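Adenylate isopentenyltransferase (Humulus lupulus, PDB 3A8T) transfers the isopentenyl group of dimethylallyl diphosphate to AMP, ADP or ATP, a step in the biosynthesis of cytokinins in hop. Local coordinates at residues K73-K78 with T84-V89; E209-E214 with E236-F241; D215-E220 with G227-I232. One frame throughout, in Å; residues are numbered along the deposited sequence.

Interaction 1 of 3, residues K73-K78 with T84-V89; sequences KMQVYK and TNKISV. With ATP (adenosine-5'-triphosphate), chain B.
Q75 and K86 meet T84 and Y77 through two long side chains that start alike, each with CG beside its backbone N and anti to its carbonyl carbon. Q75 then runs extended to its amide, whereas K86 stays straight until a bend at chi4 (75°) turns NZ back to the other segment. The Q75 amide donates from NE2 to T84 O at 3.0 Å; the donor is tilted out of the T84 carbonyl plane, and the N-H...O angle is 155°. The same T84 O receives the adenine amino group, ATP N6, at 2.6 Å, a straighter bond at 167°. On its other branch Q75 OE1 takes a hydrogen from a water, 2.6 Å away, that in turn accepts from I87 N, extending the tie along 84-89. K86 NZ donates to Y77 O at 2.9 Å, almost head-on to the carbonyl, and its CE passes beside Q75 O. M74 lines the ATP pocket from 73-78: its CG lies 3.6 Å from ATP C4, and its CB packs against T84 CG2. An alanine in place of Q75 would probably cost T84 O one of its two donors and leave the bridging water without its OE1 partner, so that the T84 carbonyl could turn more easily. Both segments belong to the loop between strands 66-70 and 97-98. Because T84 O accepts from N6, the nitrogen that becomes prenylated, the contact fits recognition of an adenine amino group, consistent with an enzyme that does not use GMP or IMP.

Interaction 2 of 3, residues E209-E214 with E236-F241; sequences EFYSPE and EFDRYF
Y211 lies against D238 and F241 where helix 203-210 has just ended, so the contact joins the exit of one helix to the side of the next, 234-243, in the P-loop-type IPP transferase fold. Y211 is the first residue to leave helical backbone angles, and its CG sits anti to the backbone N (chi1 -171°), sending the ring across to the second helix. F241 has a different first torsion, with CG beside its own N and anti to the carbonyl carbon (chi1 -62°). The two side chains run past one another in opposite directions. Their rings meet obliquely, with centroids 5.1 Å apart and planes at 52°. The clearer interaction is a CH-pi contact: F241 CB stands over one face of the Y211 ring, 3.9 Å from its centroid and close to the ring normal, though displaced toward the rim on the CE1 side. F241 CD2 adds an apolar touch, 3.6 Å from Y211 CD1.

D238 comes to the same ring differently. Its carboxylate reaches the rim, where OD1 lies near the ring plane beside the CD1 and CE1 positions, an arrangement in which the positive edge of the ring would probably attract the oxygen. The other oxygen, OD2, is engaged in salt bridges with R225 and R229, which should hold the carboxylate in place. H218 stacks on the Y211 ring, and F241 also touches A208 of helix 203-210. Beyond the tyrosine, the chain turns through an ST turn, in which S212 OG accepts from E214 N at 3.3 Å. At the tyrosine rim, D238 OD1 lies 3.4 Å from Y211 CD1.

Interaction 3 of 3, residues D215-E220 with G227-I232; sequences DEDHDE and GLRKAI. With ATP (adenosine-5'-triphosphate), chain B.
R229 reaches D217 and D215 along its whole length. CB leaves the backbone toward the other segment and already lies 3.7 Å from D217 OD2; CG runs past the same oxygen. At chi3 (53°) the chain bends, and CD comes to 3.4 Å from D217 OD2, which lets the guanidinium present its NE side to that carboxylate. NE donates to D217 OD2 at 2.6 Å with an N-H...O angle of 161°, while NH2 donates to D217 OD1, also at 2.6 Å. Each oxygen uses its syn lone pair, and the two flat groups are nearly coplanar (21° apart), giving a side-on, two-nitrogen salt bridge. The network spans the loop between helices 203-210 and 234-243, whose 227-232 part, including a 3-10 segment at 228-230, forms one wall of the ATP site in this P-loop-type fold. There K230 O accepts from the ribose hydroxyl ATP O2', and I232 N donates to ATP N3 at 2.9 Å. At the arginine tip the D215 carboxylate stacks over one face of the guanidinium, near CZ and NH1: D215 OD2 is 3.2 Å from R229 NH1, a pairing of charges with no N-H aimed at the oxygen. R229 NH2 also approaches the edge of the H218 ring, 3.7 Å from H218 CD2.

Following the chain from the N terminus, interaction 1 comes first and closes a short loop, with five residues between its segments, within the connection from strand 66-70 to strand 97-98. It is complete before the other two begin. Interaction 2 opens at the end of helix 203-210 and closes on helix 234-243; interaction 3 falls wholly within that span, closing a six-residue loop between 220 and 227. No contacts cross. Interactions 2 and 3, centres about 9 Å apart, also meet where S212 O packs on H218 CE1, which ties the 215-220 loop to the exit of helix 203-210. Interactions 1 and 3 both touch ATP and pack directly, with M74 against G227 and A231, and Y77 against L228.

Interaction 1 of 3, residues K73-K78 with T84-V89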
loop_
_atom_site.group_PDB
_atom_site.type_symbol
_atom_site.label_atom_id
_atom_site.label_comp_id
_atom_site.label_asym_id
_atom_site.label_seq_id
_atom_site.Cartn_x
_atom_site.Cartn_y
_atom_site.Cartn_z
ATOM N N LYS A 73 -2.436 4.335 4.333
ATOM C CA LYS A 73 -2.878 4.476 5.710
ATOM C C LYS A 73 -2.687 3.290 6.676
ATOM O O LYS A 73 -2.758 3.481 7.888
ATOM C CB LYS A 73 -4.336 4.995 5.745
ATOM C CG LYS A 73 -5.408 3.986 5.418
ATOM C CD LYS A 73 -6.796 4.640 5.575
ATOM C CE LYS A 73 -7.902 3.583 5.729
ATOM N NZ LYS A 73 -9.244 4.140 5.889
ATOM N N MET A 74 -2.444 2.083 6.157
ATOM C CA MET A 74 -2.182 0.950 7.037
ATOM C C MET A 74 -0.672 0.922 7.342
ATOM O O MET A 74 -0.245 0.597 8.454
ATOM C CB MET A 74 -2.621 -0.376 6.383
ATOM C CG MET A 74 -4.145 -0.609 6.377
ATOM S SD MET A 74 -4.817 -0.557 8.114
ATOM C CE MET A 74 -5.648 0.977 8.063
ATOM N N GLN A 75 0.133 1.293 6.346
ATOM C CA GLN A 75 1.574 1.284 6.455
ATOM C C GLN A 75 2.166 2.314 7.386
ATOM O O GLN A 75 3.379 2.301 7.609
ATOM C CB GLN A 75 2.201 1.433 5.062
ATOM C CG GLN A 75 1.998 0.204 4.209
ATOM C CD GLN A 75 2.827 0.177 2.968
ATOM O OE1 GLN A 75 3.651 1.039 2.734
ATOM N NE2 GLN A 75 2.623 -0.822 2.167
ATOM N N VAL A 76 1.322 3.193 7.928
ATOM C CA VAL A 76 1.822 4.227 8.798
ATOM C C VAL A 76 2.067 3.622 10.164
ATOM O O VAL A 76 2.833 4.158 10.925
ATOM C CB VAL A 76 0.827 5.477 8.965
ATOM C CG1 VAL A 76 0.659 6.190 7.659
ATOM C CG2 VAL A 76 -0.582 5.045 9.493
ATOM N N TYR A 77 1.438 2.493 10.458
ATOM C CA TYR A 77 1.557 1.881 11.764
ATOM C C TYR A 77 2.712 0.945 11.852
ATOM O O TYR A 77 3.013 0.292 10.876
ATOM C CB TYR A 77 0.304 1.090 12.091
ATOM C CG TYR A 77 -0.971 1.904 12.044
ATOM C CD1 TYR A 77 -1.239 2.872 13.003
ATOM C CD2 TYR A 77 -1.887 1.732 11.014
ATOM C CE1 TYR A 77 -2.386 3.648 12.926
ATOM C CE2 TYR A 77 -3.037 2.499 10.929
ATOM C CZ TYR A 77 -3.278 3.450 11.880
ATOM O OH TYR A 77 -4.390 4.220 11.798
ATOM N N LYS A 78 3.367 0.883 13.017
ATOM C CA LYS A 78 4.470 -0.051 13.242
ATOM C C LYS A 78 3.744 -1.386 13.365
ATOM O O LYS A 78 2.698 -1.475 14.014
ATOM C CB LYS A 78 5.181 0.238 14.568
ATOM C CG LYS A 78 5.367 1.722 14.890
ATOM C CD LYS A 78 5.746 1.929 16.341
ATOM C CE LYS A 78 4.710 1.232 17.258
ATOM N NZ LYS A 78 5.182 0.761 18.636
ATOM N N THR A 84 0.947 -5.826 5.774
ATOM C CA THR A 84 0.703 -4.519 5.191
ATOM C C THR A 84 1.467 -4.215 3.936
ATOM O O THR A 84 1.224 -3.193 3.306
ATOM C CB THR A 84 0.917 -3.325 6.215
ATOM O OG1 THR A 84 2.200 -3.411 6.813
ATOM C CG2 THR A 84 -0.187 -3.316 7.302
ATOM N N ASN A 85 2.355 -5.143 3.572
ATOM C CA ASN A 85 3.181 -5.082 2.398
ATOM C C ASN A 85 4.155 -3.905 2.453
ATOM O O ASN A 85 4.311 -3.172 1.462
ATOM C CB ASN A 85 2.302 -5.007 1.152
ATOM C CG ASN A 85 1.073 -5.995 1.199
ATOM O OD1 ASN A 85 -0.106 -5.580 1.494
ATOM N ND2 ASN A 85 1.331 -7.279 0.900
ATOM N N LYS A 86 4.789 -3.680 3.607
ATOM C CA LYS A 86 5.749 -2.579 3.674
ATOM C C LYS A 86 6.983 -2.949 2.852
ATOM O O LYS A 86 7.474 -4.074 2.912
ATOM C CB LYS A 86 6.214 -2.311 5.091
ATOM C CG LYS A 86 5.287 -1.654 5.981
ATOM C CD LYS A 86 5.968 -1.515 7.301
ATOM C CE LYS A 86 5.100 -0.780 8.302
ATOM N NZ LYS A 86 3.993 -1.559 8.863
ATOM N N ILE A 87 7.472 -2.012 2.064
ATOM C CA ILE A 87 8.667 -2.291 1.313
ATOM C C ILE A 87 9.803 -2.665 2.318
ATOM O O ILE A 87 10.032 -1.927 3.277
ATOM C CB ILE A 87 9.050 -1.044 0.433
ATOM C CG1 ILE A 87 10.332 -1.341 -0.386
ATOM C CG2 ILE A 87 9.273 0.181 1.325
ATOM C CD1 ILE A 87 10.497 -0.449 -1.664
ATOM N N SER A 88 10.524 -3.775 2.092
ATOM C CA SER A 88 11.636 -4.169 3.002
ATOM C C SER A 88 12.707 -3.097 3.036
ATOM O O SER A 88 12.905 -2.398 2.021
ATOM C CB SER A 88 12.309 -5.469 2.574
ATOM O OG SER A 88 13.129 -5.313 1.432
ATOM N N VAL A 89 13.401 -2.972 4.170
ATOM C CA VAL A 89 14.414 -1.941 4.306
ATOM C C VAL A 89 15.560 -2.177 3.318
ATOM O O VAL A 89 16.030 -1.239 2.684
ATOM C CB VAL A 89 14.908 -1.834 5.784
ATOM C CG1 VAL A 89 15.717 -0.587 6.004
ATOM C CG2 VAL A 89 13.705 -1.763 6.707
HETATM P PG ATP B . -11.435 4.323 2.684
HETATM O O1G ATP B . -11.453 5.705 3.258
HETATM O O2G ATP B . -11.535 3.274 3.928
HETATM O O3G ATP B . -12.708 4.094 1.719
HETATM P PB ATP B . -8.950 5.138 1.818
HETATM O O1B ATP B . -9.037 6.061 0.728
HETATM O O2B ATP B . -9.075 5.937 3.144
HETATM O O3B ATP B . -10.094 4.027 1.739
HETATM P PA ATP B . -7.288 2.941 1.210
HETATM O O1A ATP B . -8.047 2.643 0.005
HETATM O O2A ATP B . -5.720 2.773 0.823
HETATM O O3A ATP B . -7.465 4.477 1.787
HETATM O "O5'" ATP B . -7.519 1.840 2.384
HETATM C "C5'" ATP B . -8.854 1.441 2.528
HETATM C "C4'" ATP B . -8.832 0.091 3.217
HETATM O "O4'" ATP B . -8.088 -0.827 2.407
HETATM C "C3'" ATP B . -8.107 0.074 4.585
HETATM O "O3'" ATP B . -9.001 0.424 5.638
HETATM C "C2'" ATP B . -7.597 -1.375 4.667
HETATM O "O2'" ATP B . -8.583 -2.203 5.180
HETATM C "C1'" ATP B . -7.282 -1.752 3.238
HETATM N N9 ATP B . -5.829 -1.584 2.958
HETATM C C8 ATP B . -5.218 -0.478 2.369
HETATM N N7 ATP B . -3.908 -0.618 2.367
HETATM C C5 ATP B . -3.584 -1.810 2.944
HETATM C C6 ATP B . -2.362 -2.531 3.248
HETATM N N6 ATP B . -1.119 -2.030 2.952
HETATM N N1 ATP B . -2.470 -3.735 3.848
HETATM C C2 ATP B . -3.651 -4.256 4.154
HETATM N N3 ATP B . -4.804 -3.632 3.900
HETATM C C4 ATP B . -4.833 -2.444 3.319
HETATM O O HOH W 1 5.802 0.182 1.488
#

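Interaction 2 of 3, residues E209-E214 with E236-F241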
loop_
_atom_site.group_PDB
_atom_site.type_symbol
_atom_site.label_atom_id
_atom_site.label_comp_id
_atom_site.label_asym_id
_atom_site.label_seq_id
_atom_site.Cartn_x
_atom_site.Cartn_y
_atom_site.Cartn_z
ATOM N N GLU A 209 0.409 -14.230 15.993
ATOM C CA GLU A 209 1.083 -13.560 17.109
ATOM C C GLU A 209 0.405 -12.221 17.415
ATOM O O GLU A 209 0.396 -11.755 18.559
ATOM C CB GLU A 209 2.569 -13.358 16.783
ATOM C CG GLU A 209 3.349 -12.556 17.820
ATOM C CD GLU A 209 3.562 -13.315 19.164
ATOM O OE1 GLU A 209 3.799 -14.557 19.143
ATOM O OE2 GLU A 209 3.507 -12.670 20.246
ATOM N N PHE A 210 -0.191 -11.622 16.392
ATOM C CA PHE A 210 -0.892 -10.345 16.541
ATOM C C PHE A 210 -2.247 -10.557 17.258
ATOM O O PHE A 210 -2.771 -9.682 17.989
ATOM C CB PHE A 210 -1.154 -9.777 15.163
ATOM C CG PHE A 210 -1.656 -8.377 15.174
ATOM C CD1 PHE A 210 -0.831 -7.316 15.633
ATOM C CD2 PHE A 210 -2.929 -8.085 14.714
ATOM C CE1 PHE A 210 -1.289 -5.994 15.624
ATOM C CE2 PHE A 210 -3.399 -6.762 14.703
ATOM C CZ PHE A 210 -2.601 -5.724 15.149
ATOM N N TYR A 211 -2.779 -11.761 17.051
ATOM C CA TYR A 211 -4.049 -12.163 17.600
ATOM C C TYR A 211 -4.115 -12.029 19.099
ATOM O O TYR A 211 -3.177 -12.361 19.806
ATOM C CB TYR A 211 -4.350 -13.603 17.190
ATOM C CG TYR A 211 -5.744 -14.033 17.546
ATOM C CD1 TYR A 211 -6.849 -13.642 16.777
ATOM C CD2 TYR A 211 -5.972 -14.775 18.704
ATOM C CE1 TYR A 211 -8.141 -13.986 17.155
ATOM C CE2 TYR A 211 -7.237 -15.116 19.089
ATOM C CZ TYR A 211 -8.308 -14.734 18.324
ATOM O OH TYR A 211 -9.521 -15.157 18.738
ATOM N N SER A 212 -5.264 -11.581 19.576
ATOM C CA SER A 212 -5.491 -11.365 20.999
ATOM C C SER A 212 -6.964 -11.462 21.396
ATOM O O SER A 212 -7.794 -10.695 20.919
ATOM C CB SER A 212 -4.947 -9.990 21.366
ATOM O OG SER A 212 -5.500 -9.522 22.556
ATOM N N PRO A 213 -7.308 -12.407 22.278
ATOM C CA PRO A 213 -8.709 -12.522 22.681
ATOM C C PRO A 213 -9.259 -11.299 23.432
ATOM O O PRO A 213 -10.431 -11.256 23.698
ATOM C CB PRO A 213 -8.725 -13.781 23.510
ATOM C CG PRO A 213 -7.599 -14.623 22.889
ATOM C CD PRO A 213 -6.528 -13.558 22.772
ATOM N N GLU A 214 -8.432 -10.311 23.795
ATOM C CA GLU A 214 -8.999 -9.120 24.420
ATOM C C GLU A 214 -9.521 -8.165 23.327
ATOM O O GLU A 214 -10.005 -7.079 23.619
ATOM C CB GLU A 214 -8.010 -8.354 25.323
ATOM C CG GLU A 214 -8.670 -7.017 25.817
ATOM C CD GLU A 214 -8.175 -6.427 27.158
ATOM O OE1 GLU A 214 -6.937 -6.352 27.363
ATOM O OE2 GLU A 214 -9.045 -6.007 27.979
ATOM N N GLU A 236 -10.048 -11.528 8.329
ATOM C CA GLU A 236 -10.178 -12.841 7.679
ATOM C C GLU A 236 -9.606 -13.929 8.569
ATOM O O GLU A 236 -10.281 -14.938 8.834
ATOM C CB GLU A 236 -9.507 -12.874 6.289
ATOM C CG GLU A 236 -10.059 -11.904 5.277
ATOM C CD GLU A 236 -9.499 -10.477 5.411
ATOM O OE1 GLU A 236 -8.892 -10.091 6.456
ATOM O OE2 GLU A 236 -9.659 -9.720 4.437
ATOM N N PHE A 237 -8.384 -13.735 9.050
ATOM C CA PHE A 237 -7.853 -14.757 9.928
ATOM C C PHE A 237 -8.469 -14.791 11.290
ATOM O O PHE A 237 -8.466 -15.839 11.911
ATOM C CB PHE A 237 -6.318 -14.740 9.966
ATOM C CG PHE A 237 -5.721 -15.660 8.912
ATOM C CD1 PHE A 237 -5.911 -17.062 9.006
ATOM C CD2 PHE A 237 -5.128 -15.144 7.733
ATOM C CE1 PHE A 237 -5.537 -17.916 7.947
ATOM C CE2 PHE A 237 -4.755 -15.988 6.684
ATOM C CZ PHE A 237 -4.961 -17.373 6.785
ATOM N N ASP A 238 -9.003 -13.669 11.772
ATOM C CA ASP A 238 -9.690 -13.675 13.086
ATOM C C ASP A 238 -10.858 -14.688 13.008
ATOM O O ASP A 238 -11.155 -15.427 13.960
ATOM C CB ASP A 238 -10.236 -12.285 13.467
ATOM C CG ASP A 238 -9.134 -11.321 13.929
ATOM O OD1 ASP A 238 -7.994 -11.782 14.190
ATOM O OD2 ASP A 238 -9.391 -10.096 14.035
ATOM N N ARG A 239 -11.506 -14.753 11.859
ATOM C CA ARG A 239 -12.600 -15.685 11.698
ATOM C C ARG A 239 -12.043 -17.110 11.852
ATOM O O ARG A 239 -12.625 -17.938 12.515
ATOM C CB ARG A 239 -13.212 -15.461 10.337
ATOM C CG ARG A 239 -14.410 -16.293 9.991
ATOM C CD ARG A 239 -15.303 -15.490 9.042
ATOM N NE ARG A 239 -16.382 -16.342 8.610
ATOM C CZ ARG A 239 -17.371 -16.708 9.405
ATOM N NH1 ARG A 239 -17.433 -16.269 10.657
ATOM N NH2 ARG A 239 -18.251 -17.580 8.980
ATOM N N TYR A 240 -10.888 -17.374 11.260
ATOM C CA TYR A 240 -10.241 -18.672 11.377
ATOM C C TYR A 240 -9.780 -18.937 12.811
ATOM O O TYR A 240 -10.070 -19.967 13.358
ATOM C CB TYR A 240 -9.046 -18.737 10.451
ATOM C CG TYR A 240 -8.228 -19.956 10.631
ATOM C CD1 TYR A 240 -8.539 -21.139 9.965
ATOM C CD2 TYR A 240 -7.120 -19.945 11.456
ATOM C CE1 TYR A 240 -7.770 -22.274 10.108
ATOM C CE2 TYR A 240 -6.338 -21.089 11.603
ATOM C CZ TYR A 240 -6.666 -22.246 10.924
ATOM O OH TYR A 240 -5.856 -23.347 11.054
ATOM N N PHE A 241 -9.070 -18.002 13.428
ATOM C CA PHE A 241 -8.610 -18.224 14.793
ATOM C C PHE A 241 -9.816 -18.359 15.761
ATOM O O PHE A 241 -9.710 -18.900 16.842
ATOM C CB PHE A 241 -7.703 -17.061 15.254
ATOM C CG PHE A 241 -6.448 -16.900 14.455
ATOM C CD1 PHE A 241 -5.578 -17.963 14.256
ATOM C CD2 PHE A 241 -6.091 -15.653 13.921
ATOM C CE1 PHE A 241 -4.371 -17.786 13.545
ATOM C CE2 PHE A 241 -4.855 -15.501 13.202
ATOM C CZ PHE A 241 -4.024 -16.552 13.028
#

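Interaction 3 of 3, residues D215-E220 with G227-I232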
loop_
_atom_site.group_PDB
_atom_site.type_symbol
_atom_site.label_atom_id
_atom_site.label_comp_id
_atom_site.label_asym_id
_atom_site.label_seq_id
_atom_site.Cartn_x
_atom_site.Cartn_y
_atom_site.Cartn_z
ATOM N N ASP A 215 -9.406 -8.537 22.058
ATOM C CA ASP A 215 -9.945 -7.674 21.006
ATOM C C ASP A 215 -11.436 -7.903 20.832
ATOM O O ASP A 215 -11.910 -9.021 20.750
ATOM C CB ASP A 215 -9.215 -7.873 19.671
ATOM C CG ASP A 215 -7.878 -7.162 19.644
ATOM O OD1 ASP A 215 -7.822 -5.988 20.096
ATOM O OD2 ASP A 215 -6.891 -7.774 19.180
ATOM N N GLU A 216 -12.172 -6.816 20.744
ATOM C CA GLU A 216 -13.607 -6.912 20.646
ATOM C C GLU A 216 -14.179 -6.832 19.236
ATOM O O GLU A 216 -15.399 -6.769 19.089
ATOM C CB GLU A 216 -14.217 -5.807 21.535
ATOM C CG GLU A 216 -13.682 -5.852 23.004
ATOM C CD GLU A 216 -14.138 -4.685 23.894
ATOM O OE1 GLU A 216 -13.619 -4.589 25.040
ATOM O OE2 GLU A 216 -15.010 -3.880 23.464
ATOM N N ASP A 217 -13.323 -6.849 18.217
ATOM C CA ASP A 217 -13.801 -6.714 16.829
ATOM C C ASP A 217 -13.705 -7.958 15.936
ATOM O O ASP A 217 -13.793 -7.794 14.714
ATOM C CB ASP A 217 -13.022 -5.610 16.096
ATOM C CG ASP A 217 -11.487 -5.883 16.071
ATOM O OD1 ASP A 217 -11.083 -7.056 16.201
ATOM O OD2 ASP A 217 -10.677 -4.943 15.938
ATOM N N HIS A 218 -13.512 -9.143 16.527
ATOM C CA HIS A 218 -13.301 -10.380 15.763
ATOM C C HIS A 218 -14.366 -10.763 14.775
ATOM O O HIS A 218 -14.073 -11.418 13.757
ATOM C CB HIS A 218 -13.019 -11.569 16.696
ATOM C CG HIS A 218 -11.729 -11.449 17.454
ATOM N ND1 HIS A 218 -11.556 -11.989 18.712
ATOM C CD2 HIS A 218 -10.564 -10.834 17.146
ATOM C CE1 HIS A 218 -10.345 -11.705 19.151
ATOM N NE2 HIS A 218 -9.722 -11.004 18.220
ATOM N N ASP A 219 -15.595 -10.348 15.069
ATOM C CA ASP A 219 -16.732 -10.630 14.202
ATOM C C ASP A 219 -17.058 -9.475 13.282
ATOM O O ASP A 219 -18.131 -9.467 12.698
ATOM C CB ASP A 219 -17.991 -10.896 15.028
ATOM C CG ASP A 219 -18.154 -9.904 16.180
ATOM O OD1 ASP A 219 -17.671 -8.730 16.128
ATOM O OD2 ASP A 219 -18.780 -10.314 17.169
ATOM N N GLU A 220 -16.131 -8.535 13.137
ATOM C CA GLU A 220 -16.379 -7.313 12.373
ATOM C C GLU A 220 -15.441 -7.082 11.186
ATOM O O GLU A 220 -14.263 -7.436 11.213
ATOM C CB GLU A 220 -16.381 -6.114 13.374
ATOM C CG GLU A 220 -16.331 -4.734 12.755
ATOM C CD GLU A 220 -16.212 -3.562 13.762
ATOM O OE1 GLU A 220 -15.501 -3.655 14.792
ATOM O OE2 GLU A 220 -16.813 -2.508 13.508
ATOM N N GLY A 227 -8.086 1.515 12.832
ATOM C CA GLY A 227 -6.643 1.503 12.645
ATOM C C GLY A 227 -6.051 0.276 11.939
ATOM O O GLY A 227 -6.666 -0.282 10.991
ATOM N N LEU A 228 -4.857 -0.119 12.406
ATOM C CA LEU A 228 -4.147 -1.285 11.870
ATOM C C LEU A 228 -5.026 -2.548 11.848
ATOM O O LEU A 228 -4.808 -3.441 11.058
ATOM C CB LEU A 228 -2.872 -1.568 12.672
ATOM C CG LEU A 228 -2.009 -2.697 12.086
ATOM C CD1 LEU A 228 -1.642 -2.319 10.696
ATOM C CD2 LEU A 228 -0.748 -2.940 12.856
ATOM N N ARG A 229 -6.037 -2.613 12.708
ATOM C CA ARG A 229 -6.873 -3.797 12.714
ATOM C C ARG A 229 -7.800 -3.862 11.478
ATOM O O ARG A 229 -8.484 -4.842 11.274
ATOM C CB ARG A 229 -7.630 -3.903 14.053
ATOM C CG ARG A 229 -6.691 -4.162 15.190
ATOM C CD ARG A 229 -7.378 -4.646 16.461
ATOM N NE ARG A 229 -8.225 -5.802 16.219
ATOM C CZ ARG A 229 -7.796 -7.053 16.018
ATOM N NH1 ARG A 229 -6.497 -7.365 16.048
ATOM N NH2 ARG A 229 -8.675 -7.982 15.669
ATOM N N LYS A 230 -7.801 -2.804 10.667
ATOM C CA LYS A 230 -8.548 -2.775 9.412
ATOM C C LYS A 230 -7.802 -3.479 8.249
ATOM O O LYS A 230 -8.436 -3.834 7.269
ATOM C CB LYS A 230 -8.784 -1.344 8.934
ATOM C CG LYS A 230 -9.638 -0.507 9.849
ATOM C CD LYS A 230 -9.768 0.887 9.275
ATOM C CE LYS A 230 -11.047 1.000 8.493
ATOM N NZ LYS A 230 -11.084 2.290 7.745
ATOM N N ALA A 231 -6.483 -3.651 8.357
ATOM C CA ALA A 231 -5.628 -4.248 7.326
ATOM C C ALA A 231 -6.196 -5.505 6.729
ATOM O O ALA A 231 -6.670 -6.346 7.476
ATOM C CB ALA A 231 -4.259 -4.528 7.926
ATOM N N ILE A 232 -6.178 -5.659 5.397
ATOM C CA ILE A 232 -6.736 -6.897 4.820
ATOM C C ILE A 232 -5.882 -8.058 5.361
ATOM O O ILE A 232 -4.647 -7.986 5.368
ATOM C CB ILE A 232 -6.702 -6.965 3.253
ATOM C CG1 ILE A 232 -7.458 -5.810 2.611
ATOM C CG2 ILE A 232 -7.365 -8.227 2.797
ATOM C CD1 ILE A 232 -8.802 -5.725 3.008
HETATM P PG ATP B . -11.435 4.323 2.684
HETATM O O1G ATP B . -11.453 5.705 3.258
HETATM O O2G ATP B . -11.535 3.274 3.928
HETATM O O3G ATP B . -12.708 4.094 1.719
HETATM P PB ATP B . -8.950 5.138 1.818
HETATM O O1B ATP B . -9.037 6.061 0.728
HETATM O O2B ATP B . -9.075 5.937 3.144
HETATM O O3B ATP B . -10.094 4.027 1.739
HETATM P PA ATP B . -7.288 2.941 1.210
HETATM O O1A ATP B . -8.047 2.643 0.005
HETATM O O2A ATP B . -5.720 2.773 0.823
HETATM O O3A ATP B . -7.465 4.477 1.787
HETATM O "O5'" ATP B . -7.519 1.840 2.384
HETATM C "C5'" ATP B . -8.854 1.441 2.528
HETATM C "C4'" ATP B . -8.832 0.091 3.217
HETATM O "O4'" ATP B . -8.088 -0.827 2.407
HETATM C "C3'" ATP B . -8.107 0.074 4.585
HETATM O "O3'" ATP B . -9.001 0.424 5.638
HETATM C "C2'" ATP B . -7.597 -1.375 4.667
HETATM O "O2'" ATP B . -8.583 -2.203 5.180
HETATM C "C1'" ATP B . -7.282 -1.752 3.238
HETATM N N9 ATP B . -5.829 -1.584 2.958
HETATM C C8 ATP B . -5.218 -0.478 2.369
HETATM N N7 ATP B . -3.908 -0.618 2.367
HETATM C C5 ATP B . -3.584 -1.810 2.944
HETATM C C6 ATP B . -2.362 -2.531 3.248
HETATM N N6 ATP B . -1.119 -2.030 2.952
HETATM N N1 ATP B . -2.470 -3.735 3.848
HETATM C C2 ATP B . -3.651 -4.256 4.154
HETATM N N3 ATP B . -4.804 -3.632 3.900
HETATM C C4 ATP B . -4.833 -2.444 3.319
#